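Side-chain contacts in putative glutaryl-CoA dehydrogenase (Thermus thermophilus, PDB 2EBA), which is a flavoprotein of the acyl-CoA dehydrogenase family that binds flavin-adenine dinucleotide: residues 93-98 / 163-168; 127-132 / 238-243. All blocks are in the same frame, centred on the assembly; numbering follows the deposited sequence.

Interaction 1 of 2, residues 93-98 / 163-168. With FAD (flavin-adenine dinucleotide), chain I.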
ATOM      1  N   VAL A  93      -5.621  -0.117 -32.693  1.00  9.64           N
ATOM      2  CA  VAL A  93      -4.518  -0.860 -33.281  1.00 10.21           C
ATOM      3  C   VAL A  93      -4.339  -2.245 -32.669  1.00 11.69           C
ATOM      4  O   VAL A  93      -3.973  -3.193 -33.379  1.00 11.67           O
ATOM      5  CB  VAL A  93      -3.202  -0.086 -33.177  1.00  8.82           C
ATOM      6  CG1 VAL A  93      -2.066  -0.910 -33.768  1.00  7.29           C
ATOM      7  CG2 VAL A  93      -3.341   1.229 -33.906  1.00  6.90           C
ATOM      8  N   SER A  94      -4.598  -2.370 -31.365  1.00 11.76           N
ATOM      9  CA  SER A  94      -4.468  -3.669 -30.695  1.00 12.93           C
ATOM     10  C   SER A  94      -5.488  -4.653 -31.246  1.00 11.94           C
ATOM     11  O   SER A  94      -5.155  -5.795 -31.548  1.00 13.06           O
ATOM     12  CB  SER A  94      -4.682  -3.533 -29.189  1.00 13.58           C
ATOM     13  OG  SER A  94      -3.724  -2.675 -28.621  1.00 15.70           O
ATOM     14  N   VAL A  95      -6.730  -4.194 -31.355  1.00 10.54           N
ATOM     15  CA  VAL A  95      -7.822  -4.998 -31.871  1.00 10.39           C
ATOM     16  C   VAL A  95      -7.538  -5.444 -33.301  1.00 10.27           C
ATOM     17  O   VAL A  95      -7.528  -6.632 -33.591  1.00 10.81           O
ATOM     18  CB  VAL A  95      -9.129  -4.192 -31.838  1.00 10.91           C
ATOM     19  CG1 VAL A  95     -10.269  -5.002 -32.444  1.00 10.93           C
ATOM     20  CG2 VAL A  95      -9.440  -3.812 -30.413  1.00 10.64           C
ATOM     21  N   GLN A  96      -7.282  -4.477 -34.174  1.00 10.01           N
ATOM     22  CA  GLN A  96      -7.001  -4.719 -35.589  1.00 10.49           C
ATOM     23  C   GLN A  96      -5.809  -5.628 -35.801  1.00  9.68           C
ATOM     24  O   GLN A  96      -5.826  -6.529 -36.645  1.00  6.37           O
ATOM     25  CB  GLN A  96      -6.718  -3.388 -36.301  1.00 11.99           C
ATOM     26  CG  GLN A  96      -6.564  -3.510 -37.817  1.00 15.21           C
ATOM     27  CD  GLN A  96      -7.892  -3.418 -38.547  1.00 17.16           C
ATOM     28  OE1 GLN A  96      -8.952  -3.659 -37.968  1.00 17.63           O
ATOM     29  NE2 GLN A  96      -7.838  -3.069 -39.823  1.00 18.44           N
ATOM     30  N   SER A  97      -4.760  -5.386 -35.026  1.00 10.41           N
ATOM     31  CA  SER A  97      -3.541  -6.145 -35.137  1.00 10.67           C
ATOM     32  C   SER A  97      -3.553  -7.491 -34.423  1.00 10.07           C
ATOM     33  O   SER A  97      -3.350  -8.520 -35.058  1.00  6.82           O
ATOM     34  CB  SER A  97      -2.355  -5.330 -34.622  1.00 12.60           C
ATOM     35  OG  SER A  97      -2.241  -4.112 -35.322  1.00 12.89           O
ATOM     36  N   SER A  98      -3.790  -7.495 -33.116  1.00 11.04           N
ATOM     37  CA  SER A  98      -3.703  -8.754 -32.361  1.00 11.90           C
ATOM     38  C   SER A  98      -4.983  -9.547 -32.118  1.00 11.79           C
ATOM     39  O   SER A  98      -4.907 -10.724 -31.760  1.00  9.48           O
ATOM     40  CB  SER A  98      -3.012  -8.495 -31.017  1.00 12.29           C
ATOM     41  OG  SER A  98      -1.742  -7.880 -31.202  1.00 10.59           O
ATOM     42  N   TRP A 163     -19.362  -5.250 -24.630  1.00 16.35           N
ATOM     43  CA  TRP A 163     -18.156  -4.444 -24.605  1.00 17.35           C
ATOM     44  C   TRP A 163     -17.199  -4.774 -25.744  1.00 17.57           C
ATOM     45  O   TRP A 163     -16.030  -4.931 -25.505  1.00 15.50           O
ATOM     46  CB  TRP A 163     -17.403  -4.634 -23.275  1.00 19.18           C
ATOM     47  CG  TRP A 163     -18.233  -4.515 -22.010  1.00 19.91           C
ATOM     48  CD1 TRP A 163     -18.517  -5.510 -21.122  1.00 19.43           C
ATOM     49  CD2 TRP A 163     -18.905  -3.346 -21.526  1.00 19.34           C
ATOM     50  NE1 TRP A 163     -19.329  -5.037 -20.118  1.00 19.62           N
ATOM     51  CE2 TRP A 163     -19.584  -3.712 -20.344  1.00 19.02           C
ATOM     52  CE3 TRP A 163     -19.000  -2.027 -21.978  1.00 20.58           C
ATOM     53  CZ2 TRP A 163     -20.349  -2.806 -19.613  1.00 19.02           C
ATOM     54  CZ3 TRP A 163     -19.765  -1.124 -21.248  1.00 19.14           C
ATOM     55  CH2 TRP A 163     -20.428  -1.521 -20.079  1.00 19.05           C
ATOM     56  N   ILE A 164     -17.672  -4.866 -26.979  1.00 17.17           N
ATOM     57  CA  ILE A 164     -16.763  -5.196 -28.072  1.00 16.63           C
ATOM     58  C   ILE A 164     -16.251  -3.951 -28.775  1.00 16.30           C
ATOM     59  O   ILE A 164     -17.036  -3.184 -29.337  1.00 16.28           O
ATOM     60  CB  ILE A 164     -17.460  -6.105 -29.092  1.00 16.10           C
ATOM     61  CG1 ILE A 164     -18.094  -7.288 -28.355  1.00 15.31           C
ATOM     62  CG2 ILE A 164     -16.462  -6.583 -30.150  1.00 15.91           C
ATOM     63  CD1 ILE A 164     -17.149  -8.040 -27.446  1.00 10.46           C
ATOM     64  N   THR A 165     -14.934  -3.752 -28.734  1.00 15.29           N
ATOM     65  CA  THR A 165     -14.303  -2.602 -29.375  1.00 15.35           C
ATOM     66  C   THR A 165     -14.481  -2.700 -30.877  1.00 14.88           C
ATOM     67  O   THR A 165     -14.449  -3.792 -31.441  1.00 14.08           O
ATOM     68  CB  THR A 165     -12.800  -2.544 -29.053  1.00 15.62           C
ATOM     69  OG1 THR A 165     -12.632  -2.363 -27.647  1.00 16.81           O
ATOM     70  CG2 THR A 165     -12.126  -1.396 -29.782  1.00 14.69           C
ATOM     71  N   ASN A 166     -14.672  -1.549 -31.516  1.00 15.35           N
ATOM     72  CA  ASN A 166     -14.882  -1.479 -32.957  1.00 15.52           C
ATOM     73  C   ASN A 166     -16.174  -2.170 -33.371  1.00 15.46           C
ATOM     74  O   ASN A 166     -16.375  -2.455 -34.551  1.00 15.37           O
ATOM     75  CB  ASN A 166     -13.710  -2.124 -33.713  1.00 16.13           C
ATOM     76  CG  ASN A 166     -12.449  -1.289 -33.653  1.00 15.34           C
ATOM     77  OD1 ASN A 166     -12.495  -0.109 -33.299  1.00 14.64           O
ATOM     78  ND2 ASN A 166     -11.317  -1.890 -34.018  1.00 11.76           N
ATOM     79  N   GLY A 167     -17.036  -2.448 -32.397  1.00 15.75           N
ATOM     80  CA  GLY A 167     -18.301  -3.105 -32.671  1.00 17.31           C
ATOM     81  C   GLY A 167     -19.102  -2.495 -33.810  1.00 18.96           C
ATOM     82  O   GLY A 167     -19.612  -3.227 -34.662  1.00 19.39           O
ATOM     83  N   ASN A 168     -19.216  -1.165 -33.836  1.00 19.64           N
ATOM     84  CA  ASN A 168     -19.961  -0.467 -34.893  1.00 18.95           C
ATOM     85  C   ASN A 168     -19.130   0.037 -36.084  1.00 19.87           C
ATOM     86  O   ASN A 168     -19.670   0.654 -37.002  1.00 20.41           O
ATOM     87  CB  ASN A 168     -20.748   0.714 -34.314  1.00 16.07           C
ATOM     88  CG  ASN A 168     -22.009   0.279 -33.620  1.00 13.73           C
ATOM     89  OD1 ASN A 168     -21.965  -0.379 -32.585  1.00 15.31           O
ATOM     90  ND2 ASN A 168     -23.146   0.637 -34.193  1.00 11.52           N
TER
HETATM   91  PA  FAD I1001     -16.341  -9.892 -14.374  1.00 19.11           P
HETATM   92  O1A FAD I1001     -17.665 -10.239 -13.728  1.00 23.20           O
HETATM   93  O2A FAD I1001     -15.605 -10.905 -15.214  1.00 22.17           O
HETATM   94  O5B FAD I1001     -15.376  -9.322 -13.203  1.00 19.05           O
HETATM   95  C5B FAD I1001     -15.737  -8.479 -12.239  1.00 21.29           C
HETATM   96  C4B FAD I1001     -14.869  -8.370 -11.012  1.00 22.72           C
HETATM   97  O4B FAD I1001     -14.528  -9.826 -10.470  1.00 20.09           O
HETATM   98  C3B FAD I1001     -13.345  -8.186 -11.537  1.00 19.33           C
HETATM   99  O3B FAD I1001     -12.668  -7.590 -10.436  1.00 18.44           O
HETATM  100  C2B FAD I1001     -12.596  -9.538 -11.591  1.00 20.11           C
HETATM  101  O2B FAD I1001     -11.285  -9.444 -11.181  1.00 19.31           O
HETATM  102  C1B FAD I1001     -13.286 -10.248 -10.455  1.00 19.08           C
HETATM  103  N9A FAD I1001     -13.212 -11.735 -10.792  1.00 16.95           N
HETATM  104  C8A FAD I1001     -13.751 -12.322 -11.849  1.00 19.98           C
HETATM  105  N7A FAD I1001     -13.471 -13.664 -11.742  1.00 20.81           N
HETATM  106  C5A FAD I1001     -12.766 -13.883 -10.598  1.00 18.20           C
HETATM  107  C6A FAD I1001     -12.208 -15.042  -9.962  1.00 17.32           C
HETATM  108  N6A FAD I1001     -12.319 -16.264 -10.508  1.00 16.52           N
HETATM  109  N1A FAD I1001     -11.540 -14.895  -8.771  1.00 15.54           N
HETATM  110  C2A FAD I1001     -11.400 -13.668  -8.185  1.00 15.17           C
HETATM  111  N3A FAD I1001     -11.924 -12.544  -8.774  1.00 15.74           N
HETATM  112  C4A FAD I1001     -12.616 -12.633  -9.970  1.00 19.13           C
HETATM  113  N1  FAD I1001     -13.952  -8.029 -24.577  1.00 21.85           N
HETATM  114  C2  FAD I1001     -13.731  -8.612 -25.803  1.00 21.03           C
HETATM  115  O2  FAD I1001     -13.825  -9.844 -25.935  1.00 22.29           O
HETATM  116  N3  FAD I1001     -13.413  -7.837 -26.885  1.00 20.70           N
HETATM  117  C4  FAD I1001     -13.310  -6.471 -26.766  1.00 20.59           C
HETATM  118  O4  FAD I1001     -13.033  -5.782 -27.768  1.00 19.19           O
HETATM  119  C4X FAD I1001     -13.537  -5.853 -25.519  1.00 21.41           C
HETATM  120  N5  FAD I1001     -13.464  -4.482 -25.376  1.00 22.71           N
HETATM  121  C5X FAD I1001     -13.721  -3.872 -24.171  1.00 22.56           C
HETATM  122  C6  FAD I1001     -13.673  -2.458 -24.070  1.00 21.81           C
HETATM  123  C7  FAD I1001     -13.967  -1.817 -22.839  1.00 22.04           C
HETATM  124  C7M FAD I1001     -13.913  -0.304 -22.812  1.00 21.64           C
HETATM  125  C8  FAD I1001     -14.300  -2.601 -21.689  1.00 22.38           C
HETATM  126  C8M FAD I1001     -14.630  -2.000 -20.338  1.00 20.99           C
HETATM  127  C9  FAD I1001     -14.341  -4.001 -21.796  1.00 22.46           C
HETATM  128  C9A FAD I1001     -14.059  -4.677 -23.031  1.00 22.83           C
HETATM  129  N10 FAD I1001     -14.118  -6.079 -23.178  1.00 21.96           N
HETATM  130  C10 FAD I1001     -13.869  -6.665 -24.397  1.00 21.05           C
HETATM  131  C1' FAD I1001     -14.476  -6.964 -22.059  1.00 21.97           C
HETATM  132  C2' FAD I1001     -13.450  -7.041 -20.967  1.00 21.02           C
HETATM  133  O2' FAD I1001     -12.448  -7.976 -21.332  1.00 21.62           O
HETATM  134  C3' FAD I1001     -14.181  -7.404 -19.707  1.00 21.36           C
HETATM  135  O3' FAD I1001     -14.690  -6.202 -19.137  1.00 21.78           O
HETATM  136  C4' FAD I1001     -13.318  -8.103 -18.663  1.00 20.83           C
HETATM  137  O4' FAD I1001     -13.179  -9.492 -18.975  1.00 20.46           O
HETATM  138  C5' FAD I1001     -13.946  -7.985 -17.288  1.00 21.23           C
HETATM  139  O5' FAD I1001     -15.052  -8.859 -17.190  1.00 20.02           O
HETATM  140  P   FAD I1001     -16.558  -8.394 -16.813  1.00 17.39           P
HETATM  141  O1P FAD I1001     -16.776  -6.944 -17.115  1.00 15.23           O
HETATM  142  O2P FAD I1001     -17.499  -9.373 -17.471  1.00 23.56           O
HETATM  143  O3P FAD I1001     -16.572  -8.533 -15.217  1.00 20.32           O

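Interaction 2 of 2, residues 127-132 / 238-243. With FAD (flavin-adenine dinucleotide), chain I.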
ATOM      1  N   GLY A 127     -12.043  -4.550 -38.268  1.00 17.10           N
ATOM      2  CA  GLY A 127     -12.597  -5.688 -37.569  1.00 17.42           C
ATOM      3  C   GLY A 127     -12.746  -5.520 -36.072  1.00 16.28           C
ATOM      4  O   GLY A 127     -12.331  -4.523 -35.498  1.00 16.74           O
ATOM      5  N   CYS A 128     -13.367  -6.508 -35.441  1.00 16.26           N
ATOM      6  CA  CYS A 128     -13.559  -6.502 -34.001  1.00 15.68           C
ATOM      7  C   CYS A 128     -13.408  -7.938 -33.495  1.00 15.34           C
ATOM      8  O   CYS A 128     -13.392  -8.894 -34.269  1.00 15.35           O
ATOM      9  CB  CYS A 128     -14.935  -5.919 -33.632  1.00 16.07           C
ATOM     10  SG  CYS A 128     -16.337  -6.859 -34.260  1.00 16.10           S
ATOM     11  N   PHE A 129     -13.303  -8.084 -32.186  1.00 15.23           N
ATOM     12  CA  PHE A 129     -13.089  -9.380 -31.579  1.00 14.00           C
ATOM     13  C   PHE A 129     -14.178  -9.588 -30.547  1.00 14.86           C
ATOM     14  O   PHE A 129     -14.258  -8.871 -29.559  1.00 14.35           O
ATOM     15  CB  PHE A 129     -11.690  -9.353 -30.964  1.00 13.01           C
ATOM     16  CG  PHE A 129     -11.297 -10.588 -30.218  1.00 10.44           C
ATOM     17  CD1 PHE A 129     -11.589 -10.718 -28.875  1.00 10.43           C
ATOM     18  CD2 PHE A 129     -10.531 -11.560 -30.827  1.00 11.38           C
ATOM     19  CE1 PHE A 129     -11.120 -11.791 -28.138  1.00 12.60           C
ATOM     20  CE2 PHE A 129     -10.047 -12.652 -30.100  1.00 12.30           C
ATOM     21  CZ  PHE A 129     -10.341 -12.764 -28.747  1.00 11.98           C
ATOM     22  N   GLY A 130     -15.036 -10.562 -30.806  1.00 16.32           N
ATOM     23  CA  GLY A 130     -16.124 -10.836 -29.889  1.00 17.38           C
ATOM     24  C   GLY A 130     -15.940 -12.067 -29.025  1.00 17.70           C
ATOM     25  O   GLY A 130     -16.265 -13.180 -29.441  1.00 18.56           O
ATOM     26  N   LEU A 131     -15.423 -11.867 -27.816  1.00 16.71           N
ATOM     27  CA  LEU A 131     -15.222 -12.967 -26.883  1.00 16.03           C
ATOM     28  C   LEU A 131     -16.083 -12.819 -25.629  1.00 16.82           C
ATOM     29  O   LEU A 131     -16.840 -13.727 -25.280  1.00 16.95           O
ATOM     30  CB  LEU A 131     -13.762 -13.052 -26.464  1.00 15.60           C
ATOM     31  CG  LEU A 131     -13.468 -14.205 -25.518  1.00 14.13           C
ATOM     32  CD1 LEU A 131     -13.683 -15.544 -26.237  1.00 13.73           C
ATOM     33  CD2 LEU A 131     -12.053 -14.055 -25.018  1.00 14.80           C
ATOM     34  N   THR A 132     -15.962 -11.672 -24.964  1.00 17.09           N
ATOM     35  CA  THR A 132     -16.707 -11.367 -23.739  1.00 17.70           C
ATOM     36  C   THR A 132     -18.228 -11.369 -23.892  1.00 18.60           C
ATOM     37  O   THR A 132     -18.780 -10.856 -24.861  1.00 19.47           O
ATOM     38  CB  THR A 132     -16.307  -9.978 -23.167  1.00 17.99           C
ATOM     39  OG1 THR A 132     -14.905  -9.960 -22.883  1.00 16.58           O
ATOM     40  CG2 THR A 132     -17.085  -9.664 -21.889  1.00 16.41           C
ATOM     41  N   LEU A 238      -7.424 -17.114 -26.611  1.00 16.66           N
ATOM     42  CA  LEU A 238      -6.469 -16.731 -25.588  1.00 15.52           C
ATOM     43  C   LEU A 238      -5.156 -16.301 -26.199  1.00 15.00           C
ATOM     44  O   LEU A 238      -4.550 -15.347 -25.740  1.00 15.02           O
ATOM     45  CB  LEU A 238      -6.228 -17.881 -24.616  1.00 15.32           C
ATOM     46  CG  LEU A 238      -7.431 -18.288 -23.776  1.00 15.97           C
ATOM     47  CD1 LEU A 238      -7.051 -19.368 -22.799  1.00 15.42           C
ATOM     48  CD2 LEU A 238      -7.946 -17.084 -23.042  1.00 16.57           C
ATOM     49  N   SER A 239      -4.707 -17.003 -27.233  1.00 16.48           N
ATOM     50  CA  SER A 239      -3.448 -16.650 -27.871  1.00 16.19           C
ATOM     51  C   SER A 239      -3.555 -15.233 -28.418  1.00 16.26           C
ATOM     52  O   SER A 239      -2.561 -14.504 -28.478  1.00 14.60           O
ATOM     53  CB  SER A 239      -3.123 -17.633 -28.995  1.00 16.37           C
ATOM     54  OG  SER A 239      -4.151 -17.666 -29.964  1.00 15.39           O
ATOM     55  N   CYS A 240      -4.773 -14.852 -28.797  1.00 16.04           N
ATOM     56  CA  CYS A 240      -5.040 -13.528 -29.339  1.00 16.15           C
ATOM     57  C   CYS A 240      -4.900 -12.525 -28.223  1.00 14.86           C
ATOM     58  O   CYS A 240      -4.328 -11.461 -28.407  1.00 15.06           O
ATOM     59  CB  CYS A 240      -6.450 -13.446 -29.919  1.00 16.02           C
ATOM     60  SG  CYS A 240      -6.665 -14.363 -31.437  1.00 17.87           S
ATOM     61  N   LEU A 241      -5.426 -12.858 -27.058  1.00 15.00           N
ATOM     62  CA  LEU A 241      -5.293 -11.946 -25.943  1.00 15.76           C
ATOM     63  C   LEU A 241      -3.813 -11.789 -25.570  1.00 14.38           C
ATOM     64  O   LEU A 241      -3.357 -10.677 -25.314  1.00 13.83           O
ATOM     65  CB  LEU A 241      -6.099 -12.442 -24.747  1.00 17.13           C
ATOM     66  CG  LEU A 241      -7.612 -12.539 -24.940  1.00 18.55           C
ATOM     67  CD1 LEU A 241      -8.247 -13.001 -23.628  1.00 18.87           C
ATOM     68  CD2 LEU A 241      -8.183 -11.193 -25.361  1.00 16.78           C
ATOM     69  N   THR A 242      -3.061 -12.895 -25.553  1.00 14.22           N
ATOM     70  CA  THR A 242      -1.631 -12.826 -25.224  1.00 12.31           C
ATOM     71  C   THR A 242      -0.933 -11.847 -26.134  1.00 11.19           C
ATOM     72  O   THR A 242      -0.120 -11.073 -25.653  1.00  8.07           O
ATOM     73  CB  THR A 242      -0.926 -14.173 -25.363  1.00 14.99           C
ATOM     74  OG1 THR A 242      -1.524 -15.120 -24.471  1.00 16.96           O
ATOM     75  CG2 THR A 242       0.560 -14.034 -25.007  1.00 13.71           C
ATOM     76  N   GLN A 243      -1.248 -11.890 -27.437  1.00 10.85           N
ATOM     77  CA  GLN A 243      -0.666 -10.973 -28.420  1.00 11.70           C
ATOM     78  C   GLN A 243      -1.046  -9.546 -28.038  1.00 12.75           C
ATOM     79  O   GLN A 243      -0.188  -8.665 -27.941  1.00 11.87           O
ATOM     80  CB  GLN A 243      -1.210 -11.248 -29.825  1.00 12.86           C
ATOM     81  CG  GLN A 243      -0.887 -12.593 -30.377  1.00 13.31           C
ATOM     82  CD  GLN A 243       0.546 -12.701 -30.755  1.00 13.66           C
ATOM     83  OE1 GLN A 243       1.087 -11.807 -31.400  1.00 14.86           O
ATOM     84  NE2 GLN A 243       1.183 -13.801 -30.369  1.00 13.59           N
TER
HETATM   85  PA  FAD I1001     -16.341  -9.892 -14.374  1.00 19.11           P
HETATM   86  O1A FAD I1001     -17.665 -10.239 -13.728  1.00 23.20           O
HETATM   87  O2A FAD I1001     -15.605 -10.905 -15.214  1.00 22.17           O
HETATM   88  O5B FAD I1001     -15.376  -9.322 -13.203  1.00 19.05           O
HETATM   89  C5B FAD I1001     -15.737  -8.479 -12.239  1.00 21.29           C
HETATM   90  C4B FAD I1001     -14.869  -8.370 -11.012  1.00 22.72           C
HETATM   91  O4B FAD I1001     -14.528  -9.826 -10.470  1.00 20.09           O
HETATM   92  C3B FAD I1001     -13.345  -8.186 -11.537  1.00 19.33           C
HETATM   93  O3B FAD I1001     -12.668  -7.590 -10.436  1.00 18.44           O
HETATM   94  C2B FAD I1001     -12.596  -9.538 -11.591  1.00 20.11           C
HETATM   95  O2B FAD I1001     -11.285  -9.444 -11.181  1.00 19.31           O
HETATM   96  C1B FAD I1001     -13.286 -10.248 -10.455  1.00 19.08           C
HETATM   97  N9A FAD I1001     -13.212 -11.735 -10.792  1.00 16.95           N
HETATM   98  C8A FAD I1001     -13.751 -12.322 -11.849  1.00 19.98           C
HETATM   99  N7A FAD I1001     -13.471 -13.664 -11.742  1.00 20.81           N
HETATM  100  C5A FAD I1001     -12.766 -13.883 -10.598  1.00 18.20           C
HETATM  101  C6A FAD I1001     -12.208 -15.042  -9.962  1.00 17.32           C
HETATM  102  N6A FAD I1001     -12.319 -16.264 -10.508  1.00 16.52           N
HETATM  103  N1A FAD I1001     -11.540 -14.895  -8.771  1.00 15.54           N
HETATM  104  C2A FAD I1001     -11.400 -13.668  -8.185  1.00 15.17           C
HETATM  105  N3A FAD I1001     -11.924 -12.544  -8.774  1.00 15.74           N
HETATM  106  C4A FAD I1001     -12.616 -12.633  -9.970  1.00 19.13           C
HETATM  107  N1  FAD I1001     -13.952  -8.029 -24.577  1.00 21.85           N
HETATM  108  C2  FAD I1001     -13.731  -8.612 -25.803  1.00 21.03           C
HETATM  109  O2  FAD I1001     -13.825  -9.844 -25.935  1.00 22.29           O
HETATM  110  N3  FAD I1001     -13.413  -7.837 -26.885  1.00 20.70           N
HETATM  111  C4  FAD I1001     -13.310  -6.471 -26.766  1.00 20.59           C
HETATM  112  O4  FAD I1001     -13.033  -5.782 -27.768  1.00 19.19           O
HETATM  113  C4X FAD I1001     -13.537  -5.853 -25.519  1.00 21.41           C
HETATM  114  N5  FAD I1001     -13.464  -4.482 -25.376  1.00 22.71           N
HETATM  115  C5X FAD I1001     -13.721  -3.872 -24.171  1.00 22.56           C
HETATM  116  C6  FAD I1001     -13.673  -2.458 -24.070  1.00 21.81           C
HETATM  117  C7  FAD I1001     -13.967  -1.817 -22.839  1.00 22.04           C
HETATM  118  C7M FAD I1001     -13.913  -0.304 -22.812  1.00 21.64           C
HETATM  119  C8  FAD I1001     -14.300  -2.601 -21.689  1.00 22.38           C
HETATM  120  C8M FAD I1001     -14.630  -2.000 -20.338  1.00 20.99           C
HETATM  121  C9  FAD I1001     -14.341  -4.001 -21.796  1.00 22.46           C
HETATM  122  C9A FAD I1001     -14.059  -4.677 -23.031  1.00 22.83           C
HETATM  123  N10 FAD I1001     -14.118  -6.079 -23.178  1.00 21.96           N
HETATM  124  C10 FAD I1001     -13.869  -6.665 -24.397  1.00 21.05           C
HETATM  125  C1' FAD I1001     -14.476  -6.964 -22.059  1.00 21.97           C
HETATM  126  C2' FAD I1001     -13.450  -7.041 -20.967  1.00 21.02           C
HETATM  127  O2' FAD I1001     -12.448  -7.976 -21.332  1.00 21.62           O
HETATM  128  C3' FAD I1001     -14.181  -7.404 -19.707  1.00 21.36           C
HETATM  129  O3' FAD I1001     -14.690  -6.202 -19.137  1.00 21.78           O
HETATM  130  C4' FAD I1001     -13.318  -8.103 -18.663  1.00 20.83           C
HETATM  131  O4' FAD I1001     -13.179  -9.492 -18.975  1.00 20.46           O
HETATM  132  C5' FAD I1001     -13.946  -7.985 -17.288  1.00 21.23           C
HETATM  133  O5' FAD I1001     -15.052  -8.859 -17.190  1.00 20.02           O
HETATM  134  P   FAD I1001     -16.558  -8.394 -16.813  1.00 17.39           P
HETATM  135  O1P FAD I1001     -16.776  -6.944 -17.115  1.00 15.23           O
HETATM  136  O2P FAD I1001     -17.499  -9.373 -17.471  1.00 23.56           O
HETATM  137  O3P FAD I1001     -16.572  -8.533 -15.217  1.00 20.32           O

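Interaction 1 of 2, residues 93-98 / 163-168
Val95 meets the 163-168 segment with both of its methyl groups. CG2 lies 3.7 Å from Thr165 CG2. CG1 packs 3.6 Å from Asn166 ND2, and the two side chains run past each other in opposite directions. CG1 stands anti to the backbone N (chi1 177°), which splits the branches between the two partners. No hydrogen bond crosses between the segments. Asn166 ND2 is buried against the valine. The Val95 contact joins the all-helical N-terminal domain of an acyl-CoA dehydrogenase fold, through helix 87-107, to the end of strand 154-165 in the middle beta domain. A type II turn spans Ile164 to Gly167, and Trp163 and Ile164 both face Ser213 in a G1 beta bulge.

Thr165 turns its polar atoms to the flavin. Thr165 N donates to FAD O4 at 2.9 Å, and the bond is nearly straight, with an N-H...O angle of 165°. Thr165 OG1 lies 3.2 Å from FAD N5, but whether its proton goes there is not settled. Ile164 CD1 lies 3.8 Å from FAD C2, in van der Waals contact with the pyrimidine ring.

Interaction 2 of 2, residues 127-132 / 238-243
Phe129 overlaps Cys240 and Leu241 with the outer part of its ring. CE2 lies 3.7 Å from Cys240 CB. CE1 lies 4.1 Å from Leu241 CD2, and these two side chains cross at about a right angle. Its ring swung out opposite the backbone N, Phe129 reaches the helix. Cys240 SG makes an oblique sulfur-aromatic contact, 5.3 Å from the Phe129 ring centroid. Leu131 adds a looser touch, with CD2 4.2 Å from Leu241 CD1.

Backbone atoms and the Thr132 hydroxyl grip the pyrimidine end of the flavin. FAD N3 donates to Phe129 O at 3.0 Å. FAD O2 accepts from both Leu131 N and Thr132 N. The second bond is the straighter, at 170° against 140°. Two donors on O2 would be expected to polarise the carbonyl. Thr132 OG1 donates to FAD N1 at 2.7 Å. The same FAD O2 and N3 lie at the edge of the Phe129 ring.

The contact joins the middle beta domain to the C-terminal helical domain of the acyl-CoA dehydrogenase fold. Trp176 of strand 172-178 meets the Phe129 ring with planes at about 55°, and Leu99 of helix 87-107 also touches Phe129. Strand 127-130 pairs in parallel with 172-178, and helix 235-269 packs against its Phe129 side chain.

In the fold
Interactions 1 and 2 are centred about 9 Å apart and both reach the same flavin. Interaction 1 supplies a bond to O4 and, less certainly, one to N5; interaction 2 binds N3, O2 and N1. They also touch directly. Asn166 ND2 is 3.2 Å from Gly127 O, and Gln96 OE1 is 3.2 Å from Gly127 N, both probable hydrogen bonds. Gly127 is thus held from helix 87-107 and from the turn at the end of strand 154-165. Ile164 CG2 packs 3.2 Å from Phe129 O, which accepts from the flavin. At these contacts the N-terminal, middle and C-terminal domains meet beside the flavin, whose pocket also includes Gly342 of the second subunit.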